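APL1 (Anopheles gambiae, PDB 3O6N) is a leucine-rich repeat protein that probably pairs with LRIM1 to regulate complement-like immunity in the mosquito. Local coordinates at residues I263-H266 with P267-M271. Numbering follows the deposited sequence.
Sequences IMYH and PFVKM
Residues Tyr-265 to Val-269 carry a leucine-rich repeat from a short convex-side strand into a single 3-10 turn, which here begins the return of this coil of the solenoid toward the next strand of the parallel concave sheet, 276-278. Phe-268 N donates to Tyr-265 O at 2.9 Å, the i to i+3 bond that closes the turn. One residue further on, Val-269 N reaches His-266 O in a weak bond of 3.4 Å, and a type I turn from Phe-268 to Met-271 continues the winding. Before this, Ile-263 pairs with Ala-286 and Asn-288 of the neighbouring coil.

Pro-267, whose nitrogen has no hydrogen to give, sets its CD 3.2 Å from Met-264 O. The same oxygen meets the buried Phe-268 ring at its edge, in plane, 3.4 Å from CD2. CG2 of Ile-263 comes obliquely to within 4.1 Å of Phe-268 CE2, the two side chains crossing at about a right angle.

The side chain of Tyr-265 takes another course: its chi1 of 61° sets CG between backbone N and carbonyl carbon, and CG1 of Val-269 meets the ring edge at CD1. One face of the tyrosine ring receives His-266, whose ND1 sits over the ring centre, 4.1 Å above its plane.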
ATOM      1  N   ILE A 263      14.288 -19.432  -4.602  1.00 19.90           N
ATOM      2  CA  ILE A 263      13.401 -19.514  -3.453  1.00 20.58           C
ATOM      3  C   ILE A 263      13.643 -20.838  -2.736  1.00 27.04           C
ATOM      4  O   ILE A 263      13.479 -21.910  -3.322  1.00 25.64           O
ATOM      5  CB  ILE A 263      11.918 -19.411  -3.865  1.00 18.37           C
ATOM      6  CG1 ILE A 263      11.582 -17.989  -4.332  1.00 18.71           C
ATOM      7  CG2 ILE A 263      11.014 -19.810  -2.703  1.00 19.77           C
ATOM      8  CD1 ILE A 263      11.638 -16.941  -3.215  1.00 22.46           C
ATOM      9  N   MET A 264      14.059 -20.754  -1.477  1.00 21.09           N
ATOM     10  CA  MET A 264      14.292 -21.933  -0.648  1.00 21.58           C
ATOM     11  C   MET A 264      13.289 -21.954   0.496  1.00 21.17           C
ATOM     12  O   MET A 264      12.684 -20.936   0.813  1.00 18.91           O
ATOM     13  CB  MET A 264      15.710 -21.920  -0.070  1.00 25.29           C
ATOM     14  CG  MET A 264      16.813 -22.125  -1.094  1.00 33.12           C
ATOM     15  SD  MET A 264      16.901 -23.823  -1.698  1.00 38.25           S
ATOM     16  CE  MET A 264      18.255 -23.691  -2.866  1.00 81.02           C
ATOM     17  N   TYR A 265      13.132 -23.110   1.130  1.00 19.89           N
ATOM     18  CA  TYR A 265      12.142 -23.252   2.189  1.00 18.48           C
ATOM     19  C   TYR A 265      12.593 -22.605   3.503  1.00 19.35           C
ATOM     20  O   TYR A 265      11.771 -22.279   4.358  1.00 18.47           O
ATOM     21  CB  TYR A 265      11.829 -24.731   2.414  1.00 20.56           C
ATOM     22  CG  TYR A 265      13.032 -25.549   2.833  1.00 23.05           C
ATOM     23  CD1 TYR A 265      13.440 -25.594   4.162  1.00 23.50           C
ATOM     24  CD2 TYR A 265      13.760 -26.278   1.900  1.00 24.62           C
ATOM     25  CE1 TYR A 265      14.539 -26.343   4.546  1.00 26.07           C
ATOM     26  CE2 TYR A 265      14.859 -27.030   2.278  1.00 23.71           C
ATOM     27  CZ  TYR A 265      15.244 -27.057   3.597  1.00 30.23           C
ATOM     28  OH  TYR A 265      16.337 -27.805   3.964  1.00 34.41           O
ATOM     29  N   HIS A 266      13.896 -22.407   3.655  1.00 21.39           N
ATOM     30  CA  HIS A 266      14.450 -21.955   4.935  1.00 21.85           C
ATOM     31  C   HIS A 266      13.777 -20.715   5.537  1.00 21.79           C
ATOM     32  O   HIS A 266      13.409 -20.727   6.708  1.00 21.55           O
ATOM     33  CB  HIS A 266      15.966 -21.764   4.839  1.00 23.33           C
ATOM     34  CG  HIS A 266      16.707 -23.024   4.524  1.00 28.83           C
ATOM     35  ND1 HIS A 266      17.107 -23.355   3.247  1.00 33.92           N
ATOM     36  CD2 HIS A 266      17.101 -24.047   5.318  1.00 31.81           C
ATOM     37  CE1 HIS A 266      17.727 -24.522   3.271  1.00 35.45           C
ATOM     38  NE2 HIS A 266      17.736 -24.963   4.516  1.00 37.11           N
ATOM     39  N   PRO A 267      13.604 -19.648   4.741  1.00 21.95           N
ATOM     40  CA  PRO A 267      13.029 -18.412   5.285  1.00 23.46           C
ATOM     41  C   PRO A 267      11.565 -18.548   5.707  1.00 21.25           C
ATOM     42  O   PRO A 267      11.056 -17.661   6.388  1.00 18.48           O
ATOM     43  CB  PRO A 267      13.135 -17.431   4.113  1.00 25.48           C
ATOM     44  CG  PRO A 267      14.185 -17.998   3.222  1.00 25.25           C
ATOM     45  CD  PRO A 267      14.040 -19.481   3.345  1.00 22.13           C
ATOM     46  N   PHE A 268      10.907 -19.636   5.309  1.00 18.20           N
ATOM     47  CA  PHE A 268       9.474 -19.798   5.540  1.00 14.83           C
ATOM     48  C   PHE A 268       9.131 -20.774   6.667  1.00 14.96           C
ATOM     49  O   PHE A 268       7.958 -20.978   6.969  1.00 19.80           O
ATOM     50  CB  PHE A 268       8.780 -20.256   4.243  1.00 20.00           C
ATOM     51  CG  PHE A 268       8.959 -19.304   3.088  1.00 20.40           C
ATOM     52  CD1 PHE A 268       8.084 -18.246   2.904  1.00 17.26           C
ATOM     53  CD2 PHE A 268      10.007 -19.460   2.197  1.00 18.52           C
ATOM     54  CE1 PHE A 268       8.246 -17.365   1.850  1.00 16.41           C
ATOM     55  CE2 PHE A 268      10.176 -18.581   1.137  1.00 16.69           C
ATOM     56  CZ  PHE A 268       9.292 -17.530   0.966  1.00 14.16           C
ATOM     57  N   VAL A 269      10.143 -21.369   7.291  1.00 21.54           N
ATOM     58  CA  VAL A 269       9.903 -22.435   8.263  1.00 25.72           C
ATOM     59  C   VAL A 269       9.140 -21.974   9.504  1.00 27.93           C
ATOM     60  O   VAL A 269       8.573 -22.793  10.231  1.00 26.42           O
ATOM     61  CB  VAL A 269      11.216 -23.123   8.715  1.00 27.52           C
ATOM     62  CG1 VAL A 269      11.942 -23.728   7.522  1.00 28.07           C
ATOM     63  CG2 VAL A 269      12.107 -22.139   9.456  1.00 28.29           C
ATOM     64  N   LYS A 270       9.133 -20.669   9.752  1.00 23.11           N
ATOM     65  CA  LYS A 270       8.456 -20.127  10.928  1.00 24.77           C
ATOM     66  C   LYS A 270       7.069 -19.599  10.591  1.00 24.16           C
ATOM     67  O   LYS A 270       6.360 -19.097  11.466  1.00 21.07           O
ATOM     68  CB  LYS A 270       9.287 -19.015  11.575  1.00 28.96           C
ATOM     69  CG  LYS A 270      10.661 -19.452  12.045  1.00 33.48           C
ATOM     70  CD  LYS A 270      10.580 -20.664  12.949  1.00 43.52           C
ATOM     71  CE  LYS A 270      11.964 -21.089  13.420  1.00 53.02           C
ATOM     72  NZ  LYS A 270      11.983 -22.493  13.928  1.00 54.66           N
ATOM     73  N   MET A 271       6.687 -19.700   9.321  1.00 20.40           N
ATOM     74  CA  MET A 271       5.377 -19.236   8.883  1.00 21.46           C
ATOM     75  C   MET A 271       4.284 -20.124   9.469  1.00 27.99           C
ATOM     76  O   MET A 271       4.248 -21.326   9.217  1.00 30.17           O
ATOM     77  CB  MET A 271       5.283 -19.245   7.357  1.00 19.42           C
ATOM     78  CG  MET A 271       6.312 -18.370   6.653  1.00 18.90           C
ATOM     79  SD  MET A 271       5.890 -16.625   6.746  1.00 22.78           S
ATOM     80  CE  MET A 271       7.267 -15.861   5.890  1.00 17.11           C
TER